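Local structure of beta-L-arabinobiosidase (Bacteroides thetaiotaomicron, 5MQR) at residues P466-L471 with T609-K614; A411-D416 with N1088-G1093; D615-F620 with L1056-Y1061; A539-Q544 with L554-A559. The protein probably hydrolyses terminal glycosidic bonds in complex plant pectin, as a multidomain glycosidase that combines beta-propeller, carbohydrate-binding-like and helical hydrolase domains. All coordinates share one frame; numbering follows the deposited sequence.

Contact 1: P466-L471 with T609-K614; sequences PASKEL and TSSTDK
Asp613 and Ser611 grip the main chain of Lys469 and Glu470, a side-chain-to-backbone contact at the break between strand 460-468 and strand 470-479, just beyond the end of strand 600-610. Segment 466-471 belongs to the sialidase-like CBM domain. The Asp613 carboxylate spans two successive amides. OD2 takes Lys469 N at 2.9 Å on its syn lone pair, the bond almost straight (174°), while OD1 takes Glu470 N at 2.9 Å, again on the syn side but tilted slightly out of the carboxylate plane. This two-point grip fixes the rotation of the group, and a bridging water gives one hydrogen to Asp613 OD2 and the other to Ala467 O. Ser611 supplies the second half of the contact. Because its OG stands anti to the backbone N (chi1 -178°), the hydroxyl can donate to Glu470 O at 2.6 Å, in the carbonyl plane, and also accept Asp613 N at 3.0 Å. That second bond closes an ST turn, which positions the aspartate. Replacing Asp613 with an alanine would probably leave the Lys469 and Glu470 amides without their acceptors and the bend at Lys469 less firmly held against 609-614. The Glu470 carboxylate, for its part, is bonded to Ser537. Met by two N-H groups and a water, Asp613 is likely to favour its ionised form and can hold the bend between two strands.

Contact 2: A411-D416 with N1088-G1093; sequences ASAHAD and NGKEAG
Ser412 OG donates to Gly1089 O at 2.8 Å, in the carbonyl plane and on a lone pair, and this is the direct hydrogen bond of the contact. The hydroxyl gets there with OG lying between its own backbone N and carbonyl carbon (chi1 73°). A weaker approach runs the other way, the CA-H of Gly1089 meeting Ser412 O with CA 3.5 Å from the oxygen. The missing side chain matters here: a beta carbon on Gly1089 would come within about 2.3 Å of Ser412 O, a clash, and the positive phi of 72° also favours glycine. Next to this pair the methyl of Ala413 rests on Gly1089 O, with CB 3.8 Å from it. Lys1090 bends at chi2 (-67°) and brings its ammonium end beside the same methyl, NZ lying 3.9 Å from Ala413 CB. From there NZ donates to a water at 2.8 Å, and that water donates in turn to His414 O. Farther out, His414 ND1 is bonded to Thr609, and Asn1088 OD1 receives the amide of Asn1065. The contact thus sets the loop leading from strand 397-403 to strand 416-417 against the turn between strand 1082-1087 and strand 1090-1095, the latter an outermost strand of the C-terminal sheet.

Contact 3: D615-F620 with L1056-Y1061; sequences DASSAF and LDNVLY
Ser617 and Asn1058 meet through complementary torsions: the asparagine turns CG anti to its main-chain nitrogen (chi1 -156°), while the serine keeps OG between its N and carbonyl carbon (chi1 41°). Ser617 OG can therefore donate to Asn1058 OD1 at 2.6 Å, in the carbonyl plane and on a lone pair. The bond joins the loop between strand 600-610 and helix 627-636 to strand 1053-1061, in the glycosyl hydrolase family 65 C-terminal domain. Ser618 CB packs against Asn1058 CB at 3.8 Å, and its hydroxyl bonds to Leu621 O. Asp1057 reaches farther: its OD2 accepts Phe620 N at 2.8 Å through the syn lone pair, and its OD1 accepts Ala619 N at 3.1 Å. OD1 also takes Asn1058 N at 2.9 Å, both donors arriving from the same face of the carboxylate plane. Leu621 N on OD2 and the Thr1067 hydroxyl on OD1 add further bonds. The loop contains a type I turn, closed by Ser618 N to Asp615 O at 3.0 Å; Asn1058 and Val1059 face Leu1066 in a G1 beta bulge. A leucine in place of Asp1057 would probably strand the amides of Ala619 and Phe620 without acceptors and let the loop drift from the strand. This buried carboxylate is probably ionised, its charge stabilised by N-H groups and a hydroxyl and its rotation fixed; with the Ser617-Asn1058 bond beside it, it largely fastens the loop.

Contact 4: A539-Q544 with L554-A559; sequences ADRNIQ and LRMFYA
The Arg541 guanidinium and the Phe557 ring are turned 86° apart in plane, so the arginine does not stack on the phenylalanine with its charged end. Main-chain atoms of Arg541 and Asn542 lie over one face of the ring instead. Arg541 CA lies 4.1 Å from the ring centroid, a CH-pi contact, and Arg541 C and Asn542 N lie over that face nearer the rim. The guanidinium receives something else: Met556, a selenomethionine, crosses Arg541 at about a right angle, and its bends at chi2 and chi3 carry CE over one guanidinium face, 3.4 Å from NH2. In the plane of that group, at its edge, a water accepts from Arg541 NH1 at 2.8 Å and donates to Phe557 O. Farther along the hairpin, Gln544 and Leu554 lie side by side and point the same way, CG to CD1 3.6 Å, with the Gln544 amide oxygen bonded to Arg551. The backbones pair as an antiparallel ladder, with Ile543 and Arg555 as its hydrogen-bonded pair: Ile543 N reaches Arg555 O at 3.0 Å and Arg555 N reaches Ile543 O at 3.1 Å. Phe557 N extends it to Arg541 O at 2.9 Å, though the donor sits 47° above the carbonyl plane. The hairpin end thus combines backbone bonding with CH-pi packing, while the guanidinium hydrogen-bonds a water at its edge and packs a methyl over one face.

From the N terminus, segment 411-416 comes first and opens contact 2, whose loop closes only at 1088-1093, near the end of the chain. Within that span, 466-471 opens contact 1; inside it, contact 4 opens at 539-544 and closes ten residues on as a hairpin; then 609-614 closes contact 1. Contact 3 opens immediately afterwards at 615-620 and closes at 1056-1061, still within contact 2. No loops cross. Contacts 1, 2 and 3 touch one another, Thr609 meeting His414, Ser611 meeting Ala616 and Ser412 meeting Phe620, and together they join the sialidase-like CBM region to the C-terminal sheet. Contact 4 lies apart, on the sheet that contact 1 also reaches.

Contact 1: P466-L471 with T609-K614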
loop_
_atom_site.group_PDB
_atom_site.type_symbol
_atom_site.label_atom_id
_atom_site.label_comp_id
_atom_site.label_asym_id
_atom_site.label_seq_id
_atom_site.Cartn_x
_atom_site.Cartn_y
_atom_site.Cartn_z
ATOM N N PRO A 466 -4.696 9.996 4.686
ATOM C CA PRO A 466 -3.321 9.890 5.191
ATOM C C PRO A 466 -3.160 10.639 6.514
ATOM O O PRO A 466 -3.622 11.773 6.639
ATOM C CB PRO A 466 -2.467 10.550 4.088
ATOM C CG PRO A 466 -3.318 10.535 2.874
ATOM C CD PRO A 466 -4.746 10.648 3.365
ATOM N N ALA A 467 -2.545 9.961 7.476
ATOM C CA ALA A 467 -2.291 10.488 8.808
ATOM C C ALA A 467 -1.589 11.830 8.684
ATOM O O ALA A 467 -0.533 11.902 8.052
ATOM C CB ALA A 467 -1.424 9.497 9.591
ATOM N N SER A 468 -2.183 12.878 9.255
ATOM C CA SER A 468 -1.764 14.250 9.011
ATOM C C SER A 468 -1.661 15.066 10.307
ATOM O O SER A 468 -2.500 14.941 11.210
ATOM C CB SER A 468 -2.750 14.927 8.043
ATOM O OG SER A 468 -2.849 14.231 6.790
ATOM N N LYS A 469 -0.633 15.914 10.376
ATOM C CA LYS A 469 -0.388 16.806 11.514
ATOM C C LYS A 469 -1.067 18.137 11.283
ATOM O O LYS A 469 -1.715 18.652 12.186
ATOM C CB LYS A 469 1.112 17.017 11.739
ATOM C CG LYS A 469 1.880 15.746 12.024
ATOM C CD LYS A 469 3.397 15.968 12.047
ATOM C CE LYS A 469 4.163 14.640 11.860
ATOM N NZ LYS A 469 5.612 14.787 11.458
ATOM N N GLU A 470 -0.885 18.692 10.082
ATOM C CA GLU A 470 -1.645 19.847 9.600
ATOM C C GLU A 470 -2.678 19.324 8.596
ATOM O O GLU A 470 -2.325 18.602 7.645
ATOM C CB GLU A 470 -0.727 20.859 8.929
ATOM C CG GLU A 470 0.387 21.395 9.822
ATOM C CD GLU A 470 -0.131 22.327 10.921
ATOM O OE1 GLU A 470 -0.852 23.309 10.600
ATOM O OE2 GLU A 470 0.180 22.074 12.113
ATOM N N LEU A 471 -3.946 19.664 8.829
ATOM C CA LEU A 471 -5.044 19.140 8.039
ATOM C C LEU A 471 -6.078 20.207 7.725
ATOM O O LEU A 471 -6.522 20.937 8.629
ATOM C CB LEU A 471 -5.703 17.989 8.797
ATOM C CG LEU A 471 -6.870 17.248 8.167
ATOM C CD1 LEU A 471 -6.451 16.558 6.884
ATOM C CD2 LEU A 471 -7.408 16.218 9.138
ATOM N N THR A 609 -9.848 16.718 1.558
ATOM C CA THR A 609 -8.847 16.907 2.579
ATOM C C THR A 609 -7.509 17.237 1.922
ATOM O O THR A 609 -7.261 16.918 0.747
ATOM C CB THR A 609 -8.752 15.713 3.557
ATOM O OG1 THR A 609 -8.177 14.573 2.916
ATOM C CG2 THR A 609 -10.136 15.343 4.100
ATOM N N SER A 610 -6.665 17.922 2.691
ATOM C CA SER A 610 -5.278 18.173 2.289
ATOM C C SER A 610 -4.441 18.422 3.523
ATOM O O SER A 610 -4.968 18.727 4.616
ATOM C CB SER A 610 -5.190 19.374 1.343
ATOM O OG SER A 610 -5.615 20.538 2.008
ATOM N N SER A 611 -3.136 18.287 3.329
ATOM C CA SER A 611 -2.160 18.525 4.356
ATOM C C SER A 611 -0.980 19.329 3.823
ATOM O O SER A 611 -0.501 19.078 2.718
ATOM C CB SER A 611 -1.633 17.195 4.900
ATOM O OG SER A 611 -0.701 17.458 5.947
ATOM N N THR A 612 -0.511 20.271 4.637
ATOM C CA THR A 612 0.737 20.997 4.371
ATOM C C THR A 612 1.959 20.344 5.050
ATOM O O THR A 612 3.021 20.961 5.081
ATOM C CB THR A 612 0.632 22.483 4.793
ATOM O OG1 THR A 612 0.175 22.558 6.145
ATOM C CG2 THR A 612 -0.338 23.250 3.864
ATOM N N ASP A 613 1.822 19.119 5.577
ATOM C CA ASP A 613 2.945 18.408 6.156
ATOM C C ASP A 613 4.027 18.323 5.075
ATOM O O ASP A 613 3.723 18.102 3.888
ATOM C CB ASP A 613 2.591 16.973 6.608
ATOM C CG ASP A 613 1.662 16.916 7.837
ATOM O OD1 ASP A 613 1.344 17.957 8.436
ATOM O OD2 ASP A 613 1.222 15.797 8.198
ATOM N N LYS A 614 5.276 18.477 5.487
ATOM C CA LYS A 614 6.398 18.466 4.556
ATOM C C LYS A 614 6.476 17.208 3.687
ATOM O O LYS A 614 6.799 17.297 2.515
ATOM C CB LYS A 614 7.697 18.751 5.311
ATOM C CG LYS A 614 7.768 20.220 5.678
ATOM C CD LYS A 614 8.777 20.549 6.764
ATOM C CE LYS A 614 8.691 22.050 7.088
ATOM N NZ LYS A 614 9.862 22.493 7.903
HETATM O O HOH W 1 0.748 13.636 6.277
#

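Contact 2: A411-D416 with N1088-G1093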
loop_
_atom_site.group_PDB
_atom_site.type_symbol
_atom_site.label_atom_id
_atom_site.label_comp_id
_atom_site.label_asym_id
_atom_site.label_seq_id
_atom_site.Cartn_x
_atom_site.Cartn_y
_atom_site.Cartn_z
ATOM N N ALA A 411 -4.963 5.010 4.011
ATOM C CA ALA A 411 -5.332 5.679 2.794
ATOM C C ALA A 411 -4.030 6.225 2.186
ATOM O O ALA A 411 -3.197 6.778 2.912
ATOM C CB ALA A 411 -6.299 6.800 3.096
ATOM N N SER A 412 -3.857 6.053 0.882
ATOM C CA SER A 412 -2.660 6.499 0.185
ATOM C C SER A 412 -2.828 7.884 -0.459
ATOM O O SER A 412 -1.864 8.454 -0.968
ATOM C CB SER A 412 -2.259 5.469 -0.870
ATOM O OG SER A 412 -3.125 5.473 -1.975
ATOM N N ALA A 413 -4.049 8.404 -0.440
ATOM C CA ALA A 413 -4.353 9.707 -0.952
ATOM C C ALA A 413 -5.428 10.383 -0.109
ATOM O O ALA A 413 -6.306 9.728 0.450
ATOM C CB ALA A 413 -4.846 9.591 -2.374
ATOM N N HIS A 414 -5.350 11.709 -0.087
ATOM C CA HIS A 414 -6.360 12.555 0.501
ATOM C C HIS A 414 -7.662 12.485 -0.278
ATOM O O HIS A 414 -7.703 12.059 -1.430
ATOM C CB HIS A 414 -5.871 14.005 0.588
ATOM C CG HIS A 414 -4.994 14.239 1.767
ATOM N ND1 HIS A 414 -5.501 14.515 3.019
ATOM C CD2 HIS A 414 -3.651 14.139 1.916
ATOM C CE1 HIS A 414 -4.506 14.606 3.883
ATOM N NE2 HIS A 414 -3.377 14.373 3.239
ATOM N N ALA A 415 -8.716 12.931 0.384
ATOM C CA ALA A 415 -10.048 12.927 -0.157
ATOM C C ALA A 415 -10.199 14.050 -1.169
ATOM O O ALA A 415 -9.736 15.172 -0.966
ATOM C CB ALA A 415 -11.070 13.107 0.961
ATOM N N ASP A 416 -10.878 13.723 -2.256
ATOM C CA ASP A 416 -11.382 14.717 -3.176
ATOM C C ASP A 416 -12.532 14.042 -3.918
ATOM O O ASP A 416 -12.362 13.545 -5.020
ATOM C CB ASP A 416 -10.256 15.210 -4.113
ATOM C CG ASP A 416 -10.698 16.353 -4.988
ATOM O OD1 ASP A 416 -11.767 16.961 -4.740
ATOM O OD2 ASP A 416 -9.966 16.644 -5.941
ATOM N N ASN A 1088 0.207 10.990 -7.389
ATOM C CA ASN A 1088 -0.512 11.654 -6.291
ATOM C C ASN A 1088 -1.363 10.679 -5.497
ATOM O O ASN A 1088 -2.526 10.939 -5.193
ATOM C CB ASN A 1088 -1.340 12.814 -6.831
ATOM C CG ASN A 1088 -0.479 13.839 -7.558
ATOM O OD1 ASN A 1088 0.738 13.887 -7.394
ATOM N ND2 ASN A 1088 -1.105 14.644 -8.383
ATOM N N GLY A 1089 -0.753 9.541 -5.181
ATOM C CA GLY A 1089 -1.384 8.492 -4.403
ATOM C C GLY A 1089 -2.467 7.673 -5.059
ATOM O O GLY A 1089 -3.105 6.882 -4.379
ATOM N N LYS A 1090 -2.689 7.856 -6.358
ATOM C CA LYS A 1090 -3.655 7.057 -7.120
ATOM C C LYS A 1090 -2.878 6.161 -8.074
ATOM O O LYS A 1090 -1.966 6.631 -8.790
ATOM C CB LYS A 1090 -4.610 7.964 -7.893
ATOM C CG LYS A 1090 -5.462 8.863 -7.002
ATOM C CD LYS A 1090 -6.466 8.051 -6.170
ATOM C CE LYS A 1090 -7.451 8.934 -5.396
ATOM N NZ LYS A 1090 -7.982 8.231 -4.163
ATOM N N GLU A 1091 -3.222 4.877 -8.077
ATOM C CA GLU A 1091 -2.527 3.900 -8.905
ATOM C C GLU A 1091 -2.672 4.248 -10.376
ATOM O O GLU A 1091 -3.769 4.546 -10.843
ATOM C CB GLU A 1091 -3.048 2.480 -8.666
ATOM C CG GLU A 1091 -2.418 1.481 -9.630
ATOM C CD GLU A 1091 -2.756 0.035 -9.346
ATOM O OE1 GLU A 1091 -2.903 -0.354 -8.159
ATOM O OE2 GLU A 1091 -2.856 -0.711 -10.341
ATOM N N ALA A 1092 -1.550 4.215 -11.092
ATOM C CA ALA A 1092 -1.518 4.495 -12.521
ATOM C C ALA A 1092 -1.164 3.276 -13.364
ATOM O O ALA A 1092 -1.287 3.330 -14.575
ATOM C CB ALA A 1092 -0.525 5.595 -12.793
ATOM N N GLY A 1093 -0.696 2.199 -12.751
ATOM C CA GLY A 1093 -0.300 1.012 -13.500
ATOM C C GLY A 1093 0.246 -0.079 -12.602
ATOM O O GLY A 1093 0.623 0.156 -11.458
HETATM O O HOH W 2 -9.281 10.369 -2.900
#

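Contact 3: D615-F620 with L1056-Y1061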
loop_
_atom_site.group_PDB
_atom_site.type_symbol
_atom_site.label_atom_id
_atom_site.label_comp_id
_atom_site.label_asym_id
_atom_site.label_seq_id
_atom_site.Cartn_x
_atom_site.Cartn_y
_atom_site.Cartn_z
ATOM N N ASP A 615 6.106 16.062 4.241
ATOM C CA ASP A 615 6.069 14.817 3.489
ATOM C C ASP A 615 4.666 14.341 3.117
ATOM O O ASP A 615 4.472 13.153 2.806
ATOM C CB ASP A 615 6.858 13.716 4.224
ATOM C CG ASP A 615 6.230 13.273 5.526
ATOM O OD1 ASP A 615 5.282 13.907 6.024
ATOM O OD2 ASP A 615 6.747 12.266 6.078
ATOM N N ALA A 616 3.693 15.259 3.103
ATOM C CA ALA A 616 2.313 14.931 2.639
ATOM C C ALA A 616 2.236 14.472 1.171
ATOM O O ALA A 616 1.249 13.892 0.738
ATOM C CB ALA A 616 1.404 16.150 2.804
ATOM N N SER A 617 3.248 14.823 0.392
ATOM C CA SER A 617 3.345 14.424 -1.005
ATOM C C SER A 617 3.776 12.930 -1.174
ATOM O O SER A 617 3.672 12.369 -2.288
ATOM C CB SER A 617 4.328 15.390 -1.700
ATOM O OG SER A 617 5.468 15.671 -0.844
ATOM N N SER A 618 4.262 12.310 -0.091
ATOM C CA SER A 618 4.647 10.900 -0.053
ATOM C C SER A 618 3.439 10.029 0.273
ATOM O O SER A 618 2.803 10.226 1.270
ATOM C CB SER A 618 5.724 10.675 1.005
ATOM O OG SER A 618 6.369 9.410 0.838
ATOM N N ALA A 619 3.144 9.047 -0.566
ATOM C CA ALA A 619 1.907 8.273 -0.450
ATOM C C ALA A 619 1.965 7.106 0.554
ATOM O O ALA A 619 0.959 6.800 1.170
ATOM C CB ALA A 619 1.499 7.761 -1.837
ATOM N N PHE A 620 3.109 6.434 0.655
ATOM C CA PHE A 620 3.301 5.276 1.530
ATOM C C PHE A 620 4.399 5.535 2.563
ATOM O O PHE A 620 4.178 5.328 3.765
ATOM C CB PHE A 620 3.603 4.022 0.705
ATOM C CG PHE A 620 2.463 3.592 -0.158
ATOM C CD1 PHE A 620 2.173 4.277 -1.350
ATOM C CD2 PHE A 620 1.638 2.541 0.227
ATOM C CE1 PHE A 620 1.101 3.913 -2.146
ATOM C CE2 PHE A 620 0.560 2.176 -0.564
ATOM C CZ PHE A 620 0.291 2.873 -1.746
ATOM N N LEU A 1056 10.174 3.574 -3.933
ATOM C CA LEU A 1056 10.635 4.945 -4.100
ATOM C C LEU A 1056 9.411 5.824 -4.119
ATOM O O LEU A 1056 8.523 5.643 -4.917
ATOM C CB LEU A 1056 11.420 5.128 -5.385
ATOM C CG LEU A 1056 11.966 6.541 -5.623
ATOM C CD1 LEU A 1056 13.132 6.857 -4.687
ATOM C CD2 LEU A 1056 12.392 6.684 -7.077
ATOM N N ASP A 1057 9.393 6.800 -3.234
ATOM C CA ASP A 1057 8.217 7.615 -2.984
ATOM C C ASP A 1057 8.626 9.068 -2.927
ATOM O O ASP A 1057 9.815 9.404 -2.851
ATOM C CB ASP A 1057 7.623 7.203 -1.649
ATOM C CG ASP A 1057 6.122 7.362 -1.578
ATOM O OD1 ASP A 1057 5.494 8.073 -2.391
ATOM O OD2 ASP A 1057 5.554 6.757 -0.656
ATOM N N ASN A 1058 7.615 9.922 -2.950
ATOM C CA ASN A 1058 7.772 11.356 -2.819
ATOM C C ASN A 1058 8.608 11.930 -3.960
ATOM O O ASN A 1058 9.311 12.920 -3.759
ATOM C CB ASN A 1058 8.390 11.734 -1.450
ATOM C CG ASN A 1058 8.059 13.164 -1.026
ATOM O OD1 ASN A 1058 7.034 13.701 -1.404
ATOM N ND2 ASN A 1058 8.922 13.773 -0.252
ATOM N N VAL A 1059 8.505 11.342 -5.150
ATOM C CA VAL A 1059 9.281 11.828 -6.283
ATOM C C VAL A 1059 8.497 12.969 -6.940
ATOM O O VAL A 1059 7.322 12.780 -7.305
ATOM C CB VAL A 1059 9.521 10.713 -7.322
ATOM C CG1 VAL A 1059 10.222 11.266 -8.569
ATOM C CG2 VAL A 1059 10.322 9.570 -6.722
ATOM N N LEU A 1060 9.125 14.134 -7.111
ATOM C CA LEU A 1060 8.517 15.213 -7.891
ATOM C C LEU A 1060 8.968 15.076 -9.324
ATOM O O LEU A 1060 10.125 15.313 -9.653
ATOM C CB LEU A 1060 8.882 16.590 -7.348
ATOM C CG LEU A 1060 8.093 17.786 -7.920
ATOM C CD1 LEU A 1060 6.587 17.624 -7.690
ATOM C CD2 LEU A 1060 8.588 19.065 -7.267
ATOM N N TYR A 1061 8.045 14.665 -10.180
ATOM C CA TYR A 1061 8.335 14.385 -11.581
ATOM C C TYR A 1061 7.233 15.032 -12.400
ATOM O O TYR A 1061 6.073 14.636 -12.272
ATOM C CB TYR A 1061 8.363 12.863 -11.816
ATOM C CG TYR A 1061 8.629 12.479 -13.257
ATOM C CD1 TYR A 1061 9.942 12.398 -13.752
ATOM C CD2 TYR A 1061 7.576 12.215 -14.149
ATOM C CE1 TYR A 1061 10.196 12.055 -15.079
ATOM C CE2 TYR A 1061 7.825 11.872 -15.473
ATOM C CZ TYR A 1061 9.135 11.796 -15.934
ATOM O OH TYR A 1061 9.394 11.473 -17.236
#

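Contact 4: A539-Q544 with L554-A559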
loop_
_atom_site.group_PDB
_atom_site.type_symbol
_atom_site.label_atom_id
_atom_site.label_comp_id
_atom_site.label_asym_id
_atom_site.label_seq_id
_atom_site.Cartn_x
_atom_site.Cartn_y
_atom_site.Cartn_z
ATOM N N ALA A 539 0.317 20.218 16.217
ATOM C CA ALA A 539 1.407 20.941 16.909
ATOM C C ALA A 539 0.904 22.164 17.679
ATOM O O ALA A 539 1.312 22.380 18.808
ATOM C CB ALA A 539 2.529 21.344 15.923
ATOM N N ASP A 540 0.004 22.945 17.088
ATOM C CA ASP A 540 -0.621 24.062 17.811
ATOM C C ASP A 540 -1.842 23.630 18.625
ATOM O O ASP A 540 -2.389 24.430 19.388
ATOM C CB ASP A 540 -1.052 25.186 16.850
ATOM C CG ASP A 540 0.113 25.763 16.044
ATOM O OD1 ASP A 540 1.292 25.566 16.430
ATOM O OD2 ASP A 540 -0.167 26.424 15.013
ATOM N N ARG A 541 -2.312 22.404 18.388
ATOM C CA ARG A 541 -3.397 21.790 19.160
ATOM C C ARG A 541 -4.700 22.579 19.022
ATOM O O ARG A 541 -5.390 22.787 20.019
ATOM C CB ARG A 541 -2.971 21.620 20.652
ATOM C CG ARG A 541 -3.784 20.626 21.499
ATOM C CD ARG A 541 -3.063 20.254 22.804
ATOM N NE ARG A 541 -2.731 21.446 23.581
ATOM C CZ ARG A 541 -3.546 22.087 24.422
ATOM N NH1 ARG A 541 -4.784 21.660 24.676
ATOM N NH2 ARG A 541 -3.107 23.183 25.023
ATOM N N ASN A 542 -5.021 23.046 17.813
ATOM C CA ASN A 542 -6.256 23.798 17.590
ATOM C C ASN A 542 -6.963 23.539 16.277
ATOM O O ASN A 542 -6.380 23.021 15.345
ATOM C CB ASN A 542 -6.060 25.287 17.787
ATOM C CG ASN A 542 -5.045 25.885 16.853
ATOM O OD1 ASN A 542 -4.900 25.492 15.708
ATOM N ND2 ASN A 542 -4.349 26.873 17.346
ATOM N N ILE A 543 -8.237 23.903 16.270
ATOM C CA ILE A 543 -9.136 23.747 15.158
ATOM C C ILE A 543 -9.814 25.115 14.914
ATOM O O ILE A 543 -10.291 25.755 15.857
ATOM C CB ILE A 543 -10.155 22.597 15.409
ATOM C CG1 ILE A 543 -11.235 22.545 14.315
ATOM C CG2 ILE A 543 -10.779 22.684 16.800
ATOM C CD1 ILE A 543 -12.023 21.232 14.236
ATOM N N GLN A 544 -9.813 25.549 13.655
ATOM C CA GLN A 544 -10.555 26.709 13.186
ATOM C C GLN A 544 -11.594 26.240 12.188
ATOM O O GLN A 544 -11.291 25.418 11.318
ATOM C CB GLN A 544 -9.635 27.673 12.484
ATOM C CG GLN A 544 -8.659 28.324 13.426
ATOM C CD GLN A 544 -7.609 29.115 12.689
ATOM O OE1 GLN A 544 -7.713 30.349 12.581
ATOM N NE2 GLN A 544 -6.596 28.413 12.158
ATOM N N LEU A 554 -12.986 29.009 16.823
ATOM C CA LEU A 554 -11.613 28.630 17.162
ATOM C C LEU A 554 -11.591 27.992 18.571
ATOM O O LEU A 554 -12.122 28.543 19.532
ATOM C CB LEU A 554 -10.691 29.856 17.125
ATOM C CG LEU A 554 -9.264 29.729 17.718
ATOM C CD1 LEU A 554 -8.457 28.659 17.017
ATOM C CD2 LEU A 554 -8.501 31.054 17.673
ATOM N N ARG A 555 -10.965 26.837 18.684
ATOM C CA ARG A 555 -10.820 26.174 19.975
ATOM C C ARG A 555 -9.595 25.313 19.990
ATOM O O ARG A 555 -9.129 24.880 18.964
ATOM C CB ARG A 555 -12.044 25.292 20.284
ATOM C CG ARG A 555 -13.236 25.984 20.930
ATOM C CD ARG A 555 -12.865 26.688 22.232
ATOM N NE ARG A 555 -14.008 27.313 22.888
ATOM C CZ ARG A 555 -14.557 28.490 22.553
ATOM N NH1 ARG A 555 -14.103 29.200 21.524
ATOM N NH2 ARG A 555 -15.597 28.952 23.251
HETATM N N MSE A 556 -9.117 25.011 21.175
HETATM C CA MSE A 556 -8.085 24.009 21.342
HETATM C C MSE A 556 -8.745 22.656 21.111
HETATM O O MSE A 556 -9.955 22.494 21.259
HETATM C CB MSE A 556 -7.457 24.114 22.736
HETATM C CG MSE A 556 -6.961 25.515 23.121
HETATM SE SE MSE A 556 -5.578 26.146 21.888
HETATM C CE MSE A 556 -4.121 24.912 22.263
ATOM N N PHE A 557 -7.958 21.677 20.706
ATOM C CA PHE A 557 -8.414 20.299 20.739
ATOM C C PHE A 557 -8.870 19.951 22.169
ATOM O O PHE A 557 -8.203 20.331 23.136
ATOM C CB PHE A 557 -7.283 19.327 20.418
ATOM C CG PHE A 557 -6.800 19.334 18.994
ATOM C CD1 PHE A 557 -7.433 20.066 17.971
ATOM C CD2 PHE A 557 -5.683 18.549 18.666
ATOM C CE1 PHE A 557 -6.950 20.029 16.674
ATOM C CE2 PHE A 557 -5.209 18.504 17.363
ATOM C CZ PHE A 557 -5.840 19.250 16.366
ATOM N N TYR A 558 -9.980 19.219 22.300
ATOM C CA TYR A 558 -10.358 18.711 23.610
ATOM C C TYR A 558 -9.580 17.446 24.013
ATOM O O TYR A 558 -9.553 17.117 25.187
ATOM C CB TYR A 558 -11.875 18.567 23.763
ATOM C CG TYR A 558 -12.570 17.405 23.094
ATOM C CD1 TYR A 558 -12.670 16.162 23.728
ATOM C CD2 TYR A 558 -13.229 17.573 21.883
ATOM C CE1 TYR A 558 -13.362 15.123 23.153
ATOM C CE2 TYR A 558 -13.934 16.538 21.300
ATOM C CZ TYR A 558 -13.999 15.319 21.939
ATOM O OH TYR A 558 -14.713 14.308 21.364
ATOM N N ALA A 559 -8.915 16.803 23.041
ATOM C CA ALA A 559 -7.967 15.729 23.296
ATOM C C ALA A 559 -6.793 15.867 22.344
ATOM O O ALA A 559 -6.990 16.100 21.160
ATOM C CB ALA A 559 -8.623 14.362 23.105
HETATM O O HOH W 3 -6.046 19.162 24.209
#